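Long-range contacts in DNA polymerase III, beta subunit (Thermotoga maritima, PDB 1VPK), which probably tethers DNA polymerases to DNA and so makes them processive, working as a ring-shaped head-to-tail homodimer around the duplex: residues M13-T18 and T99-E104; V65-N70 and N239-V244; R164-V169 and E251-K256; I154-K159 and G185-L190. All coordinates share one frame; numbering follows the deposited sequence.

The four contacts follow the crescent of one subunit, half of the DNA-encircling ring. Contact 1 pairs two strands of an N-terminal-domain sheet; contact 2, its centre about 19 Å away, carries a second sheet from the N-terminal into the central domain. The two touch where V17 packs on V69, and their segments alternate along the chain. Contacts 3 and 4 lie in the central domain with centres about 9 Å apart, each about 29 Å from contact 2, and both reach the sheet that runs on into the C-terminal domain. Their segments alternate too; contact 4 lies wholly between 65-70 and 239-244, whereas contact 3 has 251-256 beyond that span. Continuous sheets thus bind three domains into a single arc.

Contact 1: residues M13-T18 and T99-E104; sequences MKVTVT and TELSLE
V15 and L101 face each other at the middle of an antiparallel strand pair, 13-18 with 98-104, in a sheet of the N-terminal domain. The strand directions are 168° apart. V15 with L101 and V17 with T99 form hydrogen-bonded pairs, each exchanging two backbone bonds; L101 N lies 2.8 Å from V15 O, and V17 N 3.0 Å from T99 O.

The relief is on the face that carries M13, V15, V17, T99, L101 and L103. Here the CD1 branch of L101 leans against V15 CB at 4.1 Å, and F54 of strand 53-59 packs on both side chains from the opposing sheet. A pronounced bump is the methyl end of M13. CG leaves anti to the backbone N (chi1 174°), and bends at chi2 and chi3 (70°) bring CE back over the partner strand, into the hollow flanked by L101 CB at 4.1 Å and L103 CG at 4.0 Å. F80 and A78 of strand 78-83 touch both M13 and L103.

On the other face, T16 and E100 run alongside each other, T16 OG1 3.8 Å from E100 CG, while that hydroxyl is hydrogen-bonded to E73. Near M13 the strands part: L103 N is buried without a partner. The floor of this hollow is the backbone of S102; M13 CE is modelled 3.3 Å from S102 CA, closer than usual, so the exact fit is doubtful.

Contact 2: residues V65-N70 and N239-V244; sequences VKATVN and NDVETV
V65 and V241 each turn CG1 anti to the backbone N (chi1 177° and -171°), and these two branches meet at 3.7 Å where the side chains cross obliquely. The same torsion of V65 sends CG2 alongside T243, 3.8 Å from its OG1. This is an antiparallel strand pairing, 63-68 with 241-246, that fuses a sheet of the N-terminal domain to one of the central domain, with strand directions 177° apart. The face bearing V65, A67, V241 and T243 is covered by two helices, one from each domain: I28 of helix 19-29 reaches V241, and E212 of helix 207-218 touches V65 and T243.

Across the backbone, K66 and E242 form a hydrogen-bonded pair, K66 N to E242 O at 2.8 Å and E242 N to K66 O at 2.9 Å. The long side chains of this pair lead away from each other, K66 to a cation-pi contact with Y55 and E242 to a hydrogen bond with S237. One more backbone bond follows, T68 N to D240 O at 2.7 Å. A water sits beside this bond, giving a proton to K66 O at 2.8 Å, bonding to T68 OG1, and reaching D240 O only weakly.

Beyond it, K25 of helix 19-29 reaches both segments, bonding to T68 O and, in one conformer of D240, forming a salt bridge to its carboxylate. D240 was modelled in two conformers, so both of these side-chain links are doubtful: in the one described, N70 ND2 approaches D240 OD2 at 2.8 Å, a weak, bent bond.

Contact 3: residues R164-V169 and E251-K256; sequences RNLNGV and EFPDYK
N165 presents its backbone oxygen to the edge of the F252 ring, near the ring plane, with N165 O 3.1 Å from CD1. No hydrogen bond crosses between the segments, and this buried oxygen has no polar partner in the model; the C-H edge of the ring is what it meets. Next to it, CD2 of L166 rests on P253 CG at 3.6 Å and reaches F252 CE1 at 4.0 Å. The amide of N165 passes obliquely by the same proline, ND2 3.7 Å from P253 CD, while its CB lies 3.4 Å from E251 O. F252 and P253 also pack on each other: P253 CD sits 3.4 Å above the ring plane, offset toward the rim.

F252 reaches the partner loop although its CB starts off away from it; with CG anti to the backbone N (chi1 -171°), the ring swings back and sets its CD1 edge against the N165 carbonyl. F170 stacks on the ring, V181 of strand 177-183 touches it, and Y255 CD2 lies in plane at its edge. Replacing F252 with an alanine would probably open a gap between L166 and F170 and leave the N165 oxygen facing no ring edge.

Further out, N167, the centre of an inverse gamma turn, is anchored by its ND2 to A158 O. Y255 is pinned through its hydroxyl to E172 and R179. What results is a packing of two loops at the start of strand 168-174 in the central-domain sheet, one leading toward the C-terminal domain; in relatives the corresponding proline-bearing loop borders the groove that binds partner peptides.

Contact 4: residues I154-K159 and G185-L190; sequences IFAAAK and GFRLAL
A156 and A189 supply the apolar part of this buried contact, their CB atoms 3.8 Å apart. A156 CB also touches CD of R187 at 3.8 Å, and CE1 of F155 comes within 4.3 Å of A189 CB. The small alanines let the loop after helix 143-153 lie close against strand 187-194.

The flat groups meet at right angles: the F155 ring and the R187 guanidinium are 89° apart, and NH2 approaches the ring at its edge, near the plane, 3.9 Å from CE2. The guanidinium takes the carbonyl of F155 over one face, F155 O 3.7 Å above it. A bend brings the group here, since CG stands between the backbone N and the carbonyl carbon (chi1 37°) and the chain turns again at chi2 (78°). H341 stacks on the F155 ring.

Polar links across the contact pass through a water, which gives a proton to A157 O at 2.8 Å and accepts one from R187 NH1 at 3.2 Å. K159 NZ bonds to the same water weakly; its charge is 4.3 Å from R187 NH1. Salt bridges from NE to D184 and from NH2 to D337 of helix 332-341 probably offset the nearness of the two like charges. A leucine in place of R187 would probably leave D184 and D337 without their cationic mate and the water without one of its donors.

R187 thus ties a central-domain loop and strand to a C-terminal-domain helix, at the junction where strand 187-194 pairs with strand 368-372. In relatives, the binding groove for polymerase and other partner peptides lies at this junction.

Contact 1: residues M13-T18 and T99-E104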
loop_
_atom_site.group_PDB
_atom_site.type_symbol
_atom_site.label_atom_id
_atom_site.label_comp_id
_atom_site.label_asym_id
_atom_site.label_seq_id
_atom_site.Cartn_x
_atom_site.Cartn_y
_atom_site.Cartn_z
ATOM N N MET A 13 1.139 -2.639 41.681
ATOM C CA MET A 13 1.912 -3.263 40.636
ATOM C C MET A 13 2.687 -2.129 39.989
ATOM O O MET A 13 2.112 -1.114 39.592
ATOM C CB MET A 13 1.051 -3.922 39.586
ATOM C CG MET A 13 1.893 -4.473 38.387
ATOM S SD MET A 13 1.206 -4.192 36.722
ATOM C CE MET A 13 1.359 -2.449 36.442
ATOM N N LYS A 14 3.993 -2.303 39.890
ATOM C CA LYS A 14 4.856 -1.368 39.198
ATOM C C LYS A 14 5.874 -2.185 38.383
ATOM O O LYS A 14 6.390 -3.169 38.864
ATOM C CB LYS A 14 5.565 -0.430 40.193
ATOM C CG LYS A 14 4.609 0.484 41.030
ATOM C CD LYS A 14 5.346 1.324 42.131
ATOM C CE LYS A 14 4.402 2.402 42.768
ATOM N NZ LYS A 14 5.025 3.699 43.216
ATOM N N VAL A 15 6.081 -1.798 37.128
ATOM C CA VAL A 15 7.098 -2.388 36.295
ATOM C C VAL A 15 7.908 -1.294 35.587
ATOM O O VAL A 15 7.340 -0.374 34.987
ATOM C CB VAL A 15 6.470 -3.350 35.248
ATOM C CG1 VAL A 15 7.527 -3.953 34.347
ATOM C CG2 VAL A 15 5.686 -4.452 35.960
ATOM N N THR A 16 9.220 -1.403 35.657
ATOM C CA THR A 16 10.115 -0.618 34.798
ATOM C C THR A 16 10.780 -1.545 33.793
ATOM O O THR A 16 11.393 -2.548 34.164
ATOM C CB THR A 16 11.169 0.143 35.623
ATOM O OG1 THR A 16 10.469 0.918 36.596
ATOM C CG2 THR A 16 11.991 1.068 34.744
ATOM N N VAL A 17 10.618 -1.227 32.507
ATOM C CA VAL A 17 11.126 -2.088 31.417
ATOM C C VAL A 17 11.624 -1.200 30.252
ATOM O O VAL A 17 11.119 -0.101 30.051
ATOM C CB VAL A 17 9.978 -3.052 30.947
ATOM C CG1 VAL A 17 8.815 -2.282 30.456
ATOM C CG2 VAL A 17 10.488 -4.111 29.871
ATOM N N THR A 18 12.590 -1.663 29.480
ATOM C CA THR A 18 13.007 -0.900 28.327
ATOM C C THR A 18 11.888 -0.994 27.346
ATOM O O THR A 18 11.162 -1.994 27.299
ATOM C CB THR A 18 14.266 -1.459 27.646
ATOM O OG1 THR A 18 13.963 -2.754 27.124
ATOM C CG2 THR A 18 15.432 -1.520 28.647
ATOM N N THR A 99 10.146 2.556 29.750
ATOM C CA THR A 99 8.709 2.590 29.933
ATOM C C THR A 99 8.387 2.108 31.336
ATOM O O THR A 99 9.018 1.170 31.836
ATOM C CB THR A 99 7.960 1.712 28.925
ATOM O OG1 THR A 99 8.067 2.274 27.604
ATOM C CG2 THR A 99 6.486 1.639 29.286
ATOM N N GLU A 100 7.455 2.811 31.988
ATOM C CA GLU A 100 7.010 2.494 33.335
ATOM C C GLU A 100 5.503 2.107 33.268
ATOM O O GLU A 100 4.707 2.813 32.647
ATOM C CB GLU A 100 7.263 3.692 34.269
ATOM C CG GLU A 100 8.690 3.730 34.788
ATOM C CD GLU A 100 8.988 4.900 35.752
ATOM O OE1 GLU A 100 8.275 5.952 35.702
ATOM O OE2 GLU A 100 9.977 4.768 36.545
ATOM N N LEU A 101 5.152 0.977 33.874
ATOM C CA LEU A 101 3.780 0.491 33.939
ATOM C C LEU A 101 3.303 0.475 35.385
ATOM O O LEU A 101 4.043 0.125 36.312
ATOM C CB LEU A 101 3.648 -0.933 33.450
ATOM C CG LEU A 101 4.239 -1.365 32.136
ATOM C CD1 LEU A 101 3.994 -2.866 32.054
ATOM C CD2 LEU A 101 3.550 -0.615 31.020
ATOM N N SER A 102 2.053 0.870 35.579
ATOM C CA SER A 102 1.487 0.838 36.916
ATOM C C SER A 102 -0.010 0.821 36.765
ATOM O O SER A 102 -0.514 0.903 35.658
ATOM C CB SER A 102 1.954 2.034 37.763
ATOM O OG SER A 102 1.624 3.287 37.179
ATOM N N LEU A 103 -0.699 0.713 37.885
ATOM C CA LEU A 103 -2.153 0.770 37.931
ATOM C C LEU A 103 -2.622 2.030 38.689
ATOM O O LEU A 103 -2.006 2.449 39.676
ATOM C CB LEU A 103 -2.728 -0.510 38.549
ATOM C CG LEU A 103 -2.381 -1.778 37.757
ATOM C CD1 LEU A 103 -2.582 -3.003 38.609
ATOM C CD2 LEU A 103 -3.189 -1.964 36.477
ATOM N N GLU A 104 -3.661 2.670 38.170
ATOM C CA GLU A 104 -4.312 3.801 38.848
ATOM C C GLU A 104 -5.769 3.516 38.595
ATOM O O GLU A 104 -6.174 3.401 37.452
ATOM C CB GLU A 104 -3.864 5.161 38.259
ATOM C CG GLU A 104 -4.709 6.418 38.687
ATOM C CD GLU A 104 -4.064 7.771 38.245
ATOM O OE1 GLU A 104 -2.835 7.789 37.923
ATOM O OE2 GLU A 104 -4.787 8.803 38.235
#

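Contact 2: residues V65-N70 and N239-V244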
loop_
_atom_site.group_PDB
_atom_site.type_symbol
_atom_site.label_atom_id
_atom_site.label_comp_id
_atom_site.label_asym_id
_atom_site.label_seq_id
_atom_site.Cartn_x
_atom_site.Cartn_y
_atom_site.Cartn_z
ATOM N N VAL A 65 0.571 -18.171 23.518
ATOM C CA VAL A 65 1.924 -17.663 23.651
ATOM C C VAL A 65 2.070 -17.120 25.042
ATOM O O VAL A 65 1.206 -16.353 25.484
ATOM C CB VAL A 65 2.186 -16.498 22.726
ATOM C CG1 VAL A 65 3.633 -15.935 22.969
ATOM C CG2 VAL A 65 2.030 -16.902 21.302
ATOM N N LYS A 66 3.136 -17.520 25.729
ATOM C CA LYS A 66 3.479 -17.000 27.052
ATOM C C LYS A 66 4.902 -16.440 26.913
ATOM O O LYS A 66 5.866 -17.197 26.726
ATOM C CB LYS A 66 3.430 -18.119 28.091
ATOM C CG LYS A 66 3.614 -17.645 29.535
ATOM C CD LYS A 66 3.593 -18.792 30.549
ATOM C CE LYS A 66 3.549 -18.239 31.948
ATOM N NZ LYS A 66 3.454 -19.288 33.033
ATOM N N ALA A 67 4.999 -15.108 26.948
ATOM C CA ALA A 67 6.239 -14.381 26.810
ATOM C C ALA A 67 6.682 -13.855 28.174
ATOM O O ALA A 67 5.933 -13.120 28.883
ATOM C CB ALA A 67 6.021 -13.244 25.840
ATOM N N THR A 68 7.896 -14.227 28.566
ATOM C CA THR A 68 8.493 -13.692 29.781
ATOM C C THR A 68 9.173 -12.347 29.427
ATOM O O THR A 68 9.974 -12.274 28.491
ATOM C CB THR A 68 9.420 -14.718 30.391
ATOM O OG1 THR A 68 8.642 -15.883 30.706
ATOM C CG2 THR A 68 10.063 -14.215 31.672
ATOM N N VAL A 69 8.772 -11.281 30.134
ATOM C CA VAL A 69 9.288 -9.946 29.879
ATOM C C VAL A 69 10.482 -9.718 30.818
ATOM O O VAL A 69 10.403 -9.910 32.046
ATOM C CB VAL A 69 8.210 -8.872 30.078
ATOM C CG1 VAL A 69 8.702 -7.499 29.592
ATOM C CG2 VAL A 69 6.961 -9.241 29.304
ATOM N N ASN A 70 11.604 -9.380 30.233
ATOM C CA ASN A 70 12.808 -9.073 31.021
ATOM C C ASN A 70 12.814 -7.608 31.403
ATOM O O ASN A 70 13.191 -6.769 30.611
ATOM C CB ASN A 70 14.031 -9.417 30.216
ATOM C CG ASN A 70 14.087 -10.871 29.904
ATOM O OD1 ASN A 70 13.967 -11.701 30.830
ATOM N ND2 ASN A 70 14.247 -11.219 28.603
ATOM N N ASN A 239 14.262 -18.879 24.424
ATOM C CA ASN A 239 14.672 -18.505 25.774
ATOM C C ASN A 239 13.509 -17.961 26.631
ATOM O O ASN A 239 13.273 -18.446 27.746
ATOM C CB ASN A 239 15.734 -17.397 25.595
ATOM C CG ASN A 239 16.544 -17.131 26.820
ATOM O OD1 ASN A 239 17.054 -18.056 27.468
ATOM N ND2 ASN A 239 16.739 -15.841 27.120
ATOM N N ASP A 240 12.759 -17.017 26.053
ATOM C CA ASP A 240 11.825 -16.122 26.771
ATOM C C ASP A 240 10.359 -16.317 26.371
ATOM O O ASP A 240 9.483 -15.712 26.991
ATOM C CB ASP A 240 12.118 -14.668 26.387
ATOM C CG ASP A 240 13.312 -14.102 27.019
ATOM O OD1 ASP A 240 13.880 -14.690 27.972
ATOM O OD2 ASP A 240 13.704 -13.016 26.536
ATOM N N VAL A 241 10.109 -17.113 25.330
ATOM C CA VAL A 241 8.813 -17.217 24.677
ATOM C C VAL A 241 8.427 -18.671 24.446
ATOM O O VAL A 241 9.109 -19.417 23.734
ATOM C CB VAL A 241 8.745 -16.394 23.337
ATOM C CG1 VAL A 241 7.307 -16.350 22.791
ATOM C CG2 VAL A 241 9.198 -14.982 23.573
ATOM N N GLU A 242 7.316 -19.076 25.070
ATOM C CA GLU A 242 6.709 -20.386 24.808
ATOM C C GLU A 242 5.483 -20.216 23.951
ATOM O O GLU A 242 4.523 -19.516 24.326
ATOM C CB GLU A 242 6.306 -21.071 26.095
ATOM C CG GLU A 242 7.491 -21.499 26.940
ATOM C CD GLU A 242 8.192 -22.765 26.410
ATOM O OE1 GLU A 242 7.526 -23.651 25.795
ATOM O OE2 GLU A 242 9.420 -22.868 26.642
ATOM N N THR A 243 5.509 -20.869 22.790
ATOM C CA THR A 243 4.364 -20.913 21.911
ATOM C C THR A 243 3.897 -22.357 21.815
ATOM O O THR A 243 4.700 -23.225 21.546
ATOM C CB THR A 243 4.730 -20.356 20.518
ATOM O OG1 THR A 243 5.136 -18.983 20.654
ATOM C CG2 THR A 243 3.564 -20.422 19.567
ATOM N N VAL A 244 2.594 -22.588 22.002
ATOM C CA VAL A 244 2.021 -23.918 21.958
ATOM C C VAL A 244 0.831 -23.881 21.041
ATOM O O VAL A 244 0.018 -22.946 21.073
ATOM C CB VAL A 244 1.654 -24.499 23.357
ATOM C CG1 VAL A 244 0.491 -23.704 24.015
ATOM C CG2 VAL A 244 1.277 -25.955 23.240
HETATM O O HOH W 1 7.587 -17.849 28.861
#

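Contact 3: residues R164-V169 and E251-K256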
loop_
_atom_site.group_PDB
_atom_site.type_symbol
_atom_site.label_atom_id
_atom_site.label_comp_id
_atom_site.label_asym_id
_atom_site.label_seq_id
_atom_site.Cartn_x
_atom_site.Cartn_y
_atom_site.Cartn_z
ATOM N N ARG A 164 -10.104 -27.336 6.202
ATOM C CA ARG A 164 -9.314 -27.575 7.417
ATOM C C ARG A 164 -7.993 -28.289 7.103
ATOM O O ARG A 164 -6.967 -27.972 7.706
ATOM C CB ARG A 164 -10.120 -28.351 8.488
ATOM C CG ARG A 164 -11.343 -27.604 9.008
ATOM C CD ARG A 164 -12.344 -28.503 9.790
ATOM N NE ARG A 164 -12.578 -29.744 9.055
ATOM C CZ ARG A 164 -12.140 -30.968 9.387
ATOM N NH1 ARG A 164 -11.460 -31.206 10.511
ATOM N NH2 ARG A 164 -12.404 -31.974 8.559
ATOM N N ASN A 165 -8.020 -29.197 6.129
ATOM C CA ASN A 165 -6.880 -30.048 5.829
ATOM C C ASN A 165 -5.814 -29.381 4.965
ATOM O O ASN A 165 -4.722 -29.931 4.833
ATOM C CB ASN A 165 -7.323 -31.373 5.200
ATOM C CG ASN A 165 -7.859 -31.226 3.789
ATOM O OD1 ASN A 165 -8.383 -30.194 3.398
ATOM N ND2 ASN A 165 -7.768 -32.296 3.034
ATOM N N LEU A 166 -6.155 -28.233 4.363
ATOM C CA LEU A 166 -5.240 -27.416 3.557
ATOM C C LEU A 166 -4.907 -26.012 4.133
ATOM O O LEU A 166 -3.982 -25.328 3.637
ATOM C CB LEU A 166 -5.841 -27.256 2.164
ATOM C CG LEU A 166 -5.923 -28.556 1.333
ATOM C CD1 LEU A 166 -6.580 -28.265 -0.001
ATOM C CD2 LEU A 166 -4.547 -29.231 1.132
ATOM N N ASN A 167 -5.656 -25.602 5.153
ATOM C CA ASN A 167 -5.509 -24.316 5.808
ATOM C C ASN A 167 -4.381 -24.399 6.858
ATOM O O ASN A 167 -4.616 -24.342 8.081
ATOM C CB ASN A 167 -6.843 -23.926 6.471
ATOM C CG ASN A 167 -6.806 -22.531 7.117
ATOM O OD1 ASN A 167 -7.116 -22.389 8.278
ATOM N ND2 ASN A 167 -6.389 -21.505 6.340
ATOM N N GLY A 168 -3.159 -24.575 6.365
ATOM C CA GLY A 168 -2.030 -24.817 7.241
ATOM C C GLY A 168 -0.823 -25.340 6.511
ATOM O O GLY A 168 -0.786 -25.397 5.268
ATOM N N VAL A 169 0.182 -25.705 7.299
ATOM C CA VAL A 169 1.421 -26.246 6.793
ATOM C C VAL A 169 1.674 -27.569 7.491
ATOM O O VAL A 169 1.539 -27.691 8.710
ATOM C CB VAL A 169 2.629 -25.327 7.053
ATOM C CG1 VAL A 169 3.946 -25.961 6.484
ATOM C CG2 VAL A 169 2.406 -23.935 6.479
ATOM N N GLU A 251 -6.616 -34.885 8.165
ATOM C CA GLU A 251 -5.585 -35.600 7.431
ATOM C C GLU A 251 -5.110 -34.792 6.231
ATOM O O GLU A 251 -5.885 -34.443 5.338
ATOM C CB GLU A 251 -6.144 -36.947 7.009
ATOM C CG GLU A 251 -5.130 -37.878 6.426
ATOM C CD GLU A 251 -5.735 -39.234 6.089
ATOM O OE1 GLU A 251 -6.615 -39.708 6.855
ATOM O OE2 GLU A 251 -5.326 -39.807 5.058
ATOM N N PHE A 252 -3.830 -34.448 6.219
ATOM C CA PHE A 252 -3.288 -33.680 5.103
ATOM C C PHE A 252 -3.304 -34.631 3.882
ATOM O O PHE A 252 -3.010 -35.800 4.051
ATOM C CB PHE A 252 -1.877 -33.184 5.439
ATOM C CG PHE A 252 -1.327 -32.219 4.452
ATOM C CD1 PHE A 252 -1.858 -30.943 4.350
ATOM C CD2 PHE A 252 -0.298 -32.585 3.598
ATOM C CE1 PHE A 252 -1.372 -30.048 3.411
ATOM C CE2 PHE A 252 0.198 -31.712 2.660
ATOM C CZ PHE A 252 -0.325 -30.427 2.567
ATOM N N PRO A 253 -3.702 -34.150 2.681
ATOM C CA PRO A 253 -3.752 -35.005 1.472
ATOM C C PRO A 253 -2.450 -35.704 1.159
ATOM O O PRO A 253 -1.374 -35.224 1.530
ATOM C CB PRO A 253 -4.003 -34.024 0.342
ATOM C CG PRO A 253 -4.521 -32.836 0.945
ATOM C CD PRO A 253 -4.118 -32.776 2.386
ATOM N N ASP A 254 -2.557 -36.815 0.439
ATOM C CA ASP A 254 -1.395 -37.548 -0.043
ATOM C C ASP A 254 -0.806 -36.808 -1.240
ATOM O O ASP A 254 -0.997 -37.176 -2.390
ATOM C CB ASP A 254 -1.793 -38.990 -0.407
ATOM C CG ASP A 254 -0.592 -39.878 -0.630
ATOM O OD1 ASP A 254 0.551 -39.380 -0.526
ATOM O OD2 ASP A 254 -0.785 -41.068 -0.921
ATOM N N TYR A 255 -0.082 -35.742 -0.926
ATOM C CA TYR A 255 0.346 -34.750 -1.896
ATOM C C TYR A 255 1.337 -35.338 -2.912
ATOM O O TYR A 255 1.422 -34.878 -4.049
ATOM C CB TYR A 255 0.946 -33.533 -1.168
ATOM C CG TYR A 255 2.204 -33.852 -0.407
ATOM C CD1 TYR A 255 3.449 -33.778 -1.024
ATOM C CD2 TYR A 255 2.156 -34.264 0.924
ATOM C CE1 TYR A 255 4.612 -34.116 -0.340
ATOM C CE2 TYR A 255 3.306 -34.615 1.596
ATOM C CZ TYR A 255 4.523 -34.510 0.963
ATOM O OH TYR A 255 5.665 -34.819 1.621
ATOM N N LYS A 256 2.064 -36.370 -2.507
ATOM C CA LYS A 256 3.053 -37.004 -3.369
ATOM C C LYS A 256 2.452 -37.479 -4.717
ATOM O O LYS A 256 3.127 -37.480 -5.733
ATOM C CB LYS A 256 3.742 -38.154 -2.618
ATOM C CG LYS A 256 4.607 -37.657 -1.415
ATOM C CD LYS A 256 4.616 -38.610 -0.183
ATOM C CE LYS A 256 5.524 -38.078 0.920
ATOM N NZ LYS A 256 5.197 -38.602 2.264
#

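Contact 4: residues I154-K159 and G185-L190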
loop_
_atom_site.group_PDB
_atom_site.type_symbol
_atom_site.label_atom_id
_atom_site.label_comp_id
_atom_site.label_asym_id
_atom_site.label_seq_id
_atom_site.Cartn_x
_atom_site.Cartn_y
_atom_site.Cartn_z
ATOM N N ILE A 154 4.568 -21.052 2.916
ATOM C CA ILE A 154 3.311 -20.669 3.569
ATOM C C ILE A 154 2.306 -20.002 2.633
ATOM O O ILE A 154 1.119 -20.150 2.810
ATOM C CB ILE A 154 3.553 -19.795 4.852
ATOM C CG1 ILE A 154 2.297 -19.800 5.739
ATOM C CG2 ILE A 154 4.066 -18.382 4.480
ATOM C CD1 ILE A 154 2.570 -19.300 7.133
ATOM N N PHE A 155 2.788 -19.309 1.621
ATOM C CA PHE A 155 1.919 -18.699 0.610
ATOM C C PHE A 155 0.997 -19.643 -0.162
ATOM O O PHE A 155 0.023 -19.199 -0.755
ATOM C CB PHE A 155 2.721 -17.916 -0.419
ATOM C CG PHE A 155 3.399 -18.789 -1.461
ATOM C CD1 PHE A 155 4.672 -19.319 -1.230
ATOM C CD2 PHE A 155 2.796 -19.022 -2.683
ATOM C CE1 PHE A 155 5.280 -20.078 -2.178
ATOM C CE2 PHE A 155 3.402 -19.801 -3.646
ATOM C CZ PHE A 155 4.656 -20.325 -3.385
ATOM N N ALA A 156 1.341 -20.933 -0.215
ATOM C CA ALA A 156 0.577 -21.872 -1.014
ATOM C C ALA A 156 -0.578 -22.514 -0.190
ATOM O O ALA A 156 -1.439 -23.189 -0.766
ATOM C CB ALA A 156 1.503 -22.924 -1.584
ATOM N N ALA A 157 -0.624 -22.268 1.126
ATOM C CA ALA A 157 -1.713 -22.781 1.958
ATOM C C ALA A 157 -3.044 -22.191 1.573
ATOM O O ALA A 157 -3.128 -21.013 1.249
ATOM C CB ALA A 157 -1.455 -22.488 3.415
ATOM N N ALA A 158 -4.092 -23.015 1.622
ATOM C CA ALA A 158 -5.470 -22.544 1.489
ATOM C C ALA A 158 -5.765 -21.462 2.533
ATOM O O ALA A 158 -5.428 -21.607 3.713
ATOM C CB ALA A 158 -6.470 -23.689 1.640
ATOM N N LYS A 159 -6.362 -20.374 2.078
ATOM C CA LYS A 159 -6.754 -19.278 2.983
ATOM C C LYS A 159 -8.158 -19.501 3.558
ATOM O O LYS A 159 -8.514 -18.886 4.553
ATOM C CB LYS A 159 -6.665 -17.928 2.274
ATOM C CG LYS A 159 -5.235 -17.498 2.062
ATOM C CD LYS A 159 -5.115 -16.266 1.227
ATOM C CE LYS A 159 -3.703 -16.140 0.675
ATOM N NZ LYS A 159 -3.498 -17.042 -0.509
ATOM N N GLY A 185 -4.871 -27.002 -3.081
ATOM C CA GLY A 185 -5.598 -27.793 -4.081
ATOM C C GLY A 185 -5.322 -27.416 -5.526
ATOM O O GLY A 185 -5.539 -28.217 -6.446
ATOM N N PHE A 186 -4.854 -26.192 -5.754
ATOM C CA PHE A 186 -4.470 -25.763 -7.093
ATOM C C PHE A 186 -2.948 -25.767 -7.253
ATOM O O PHE A 186 -2.426 -25.928 -8.345
ATOM C CB PHE A 186 -4.974 -24.352 -7.360
ATOM C CG PHE A 186 -6.480 -24.221 -7.439
ATOM C CD1 PHE A 186 -7.183 -24.737 -8.507
ATOM C CD2 PHE A 186 -7.178 -23.500 -6.475
ATOM C CE1 PHE A 186 -8.583 -24.566 -8.594
ATOM C CE2 PHE A 186 -8.550 -23.327 -6.562
ATOM C CZ PHE A 186 -9.247 -23.857 -7.610
ATOM N N ARG A 187 -2.246 -25.518 -6.165
ATOM C CA ARG A 187 -0.791 -25.467 -6.195
ATOM C C ARG A 187 -0.247 -25.905 -4.840
ATOM O O ARG A 187 -0.987 -26.021 -3.865
ATOM C CB ARG A 187 -0.267 -24.071 -6.620
ATOM C CG ARG A 187 -1.027 -22.829 -6.128
ATOM C CD ARG A 187 -0.695 -22.506 -4.691
ATOM N NE ARG A 187 -1.450 -21.353 -4.198
ATOM C CZ ARG A 187 -1.189 -20.082 -4.468
ATOM N NH1 ARG A 187 -1.941 -19.140 -3.930
ATOM N NH2 ARG A 187 -0.182 -19.738 -5.224
ATOM N N LEU A 188 1.049 -26.176 -4.813
ATOM C CA LEU A 188 1.701 -26.773 -3.679
ATOM C C LEU A 188 3.136 -26.266 -3.627
ATOM O O LEU A 188 3.785 -26.060 -4.669
ATOM C CB LEU A 188 1.652 -28.289 -3.820
ATOM C CG LEU A 188 2.468 -29.129 -2.814
ATOM C CD1 LEU A 188 1.811 -30.483 -2.621
ATOM C CD2 LEU A 188 3.881 -29.344 -3.325
ATOM N N ALA A 189 3.600 -26.044 -2.415
ATOM C CA ALA A 189 4.975 -25.661 -2.142
ATOM C C ALA A 189 5.574 -26.673 -1.178
ATOM O O ALA A 189 4.915 -27.077 -0.216
ATOM C CB ALA A 189 5.029 -24.270 -1.502
ATOM N N LEU A 190 6.825 -27.051 -1.437
ATOM C CA LEU A 190 7.510 -27.975 -0.584
ATOM C C LEU A 190 8.941 -27.513 -0.319
ATOM O O LEU A 190 9.622 -27.148 -1.249
ATOM C CB LEU A 190 7.545 -29.331 -1.288
ATOM C CG LEU A 190 8.122 -30.539 -0.564
ATOM C CD1 LEU A 190 7.495 -31.791 -1.183
ATOM C CD2 LEU A 190 9.662 -30.610 -0.691
HETATM O O HOH W 2 -3.670 -20.082 -1.365
#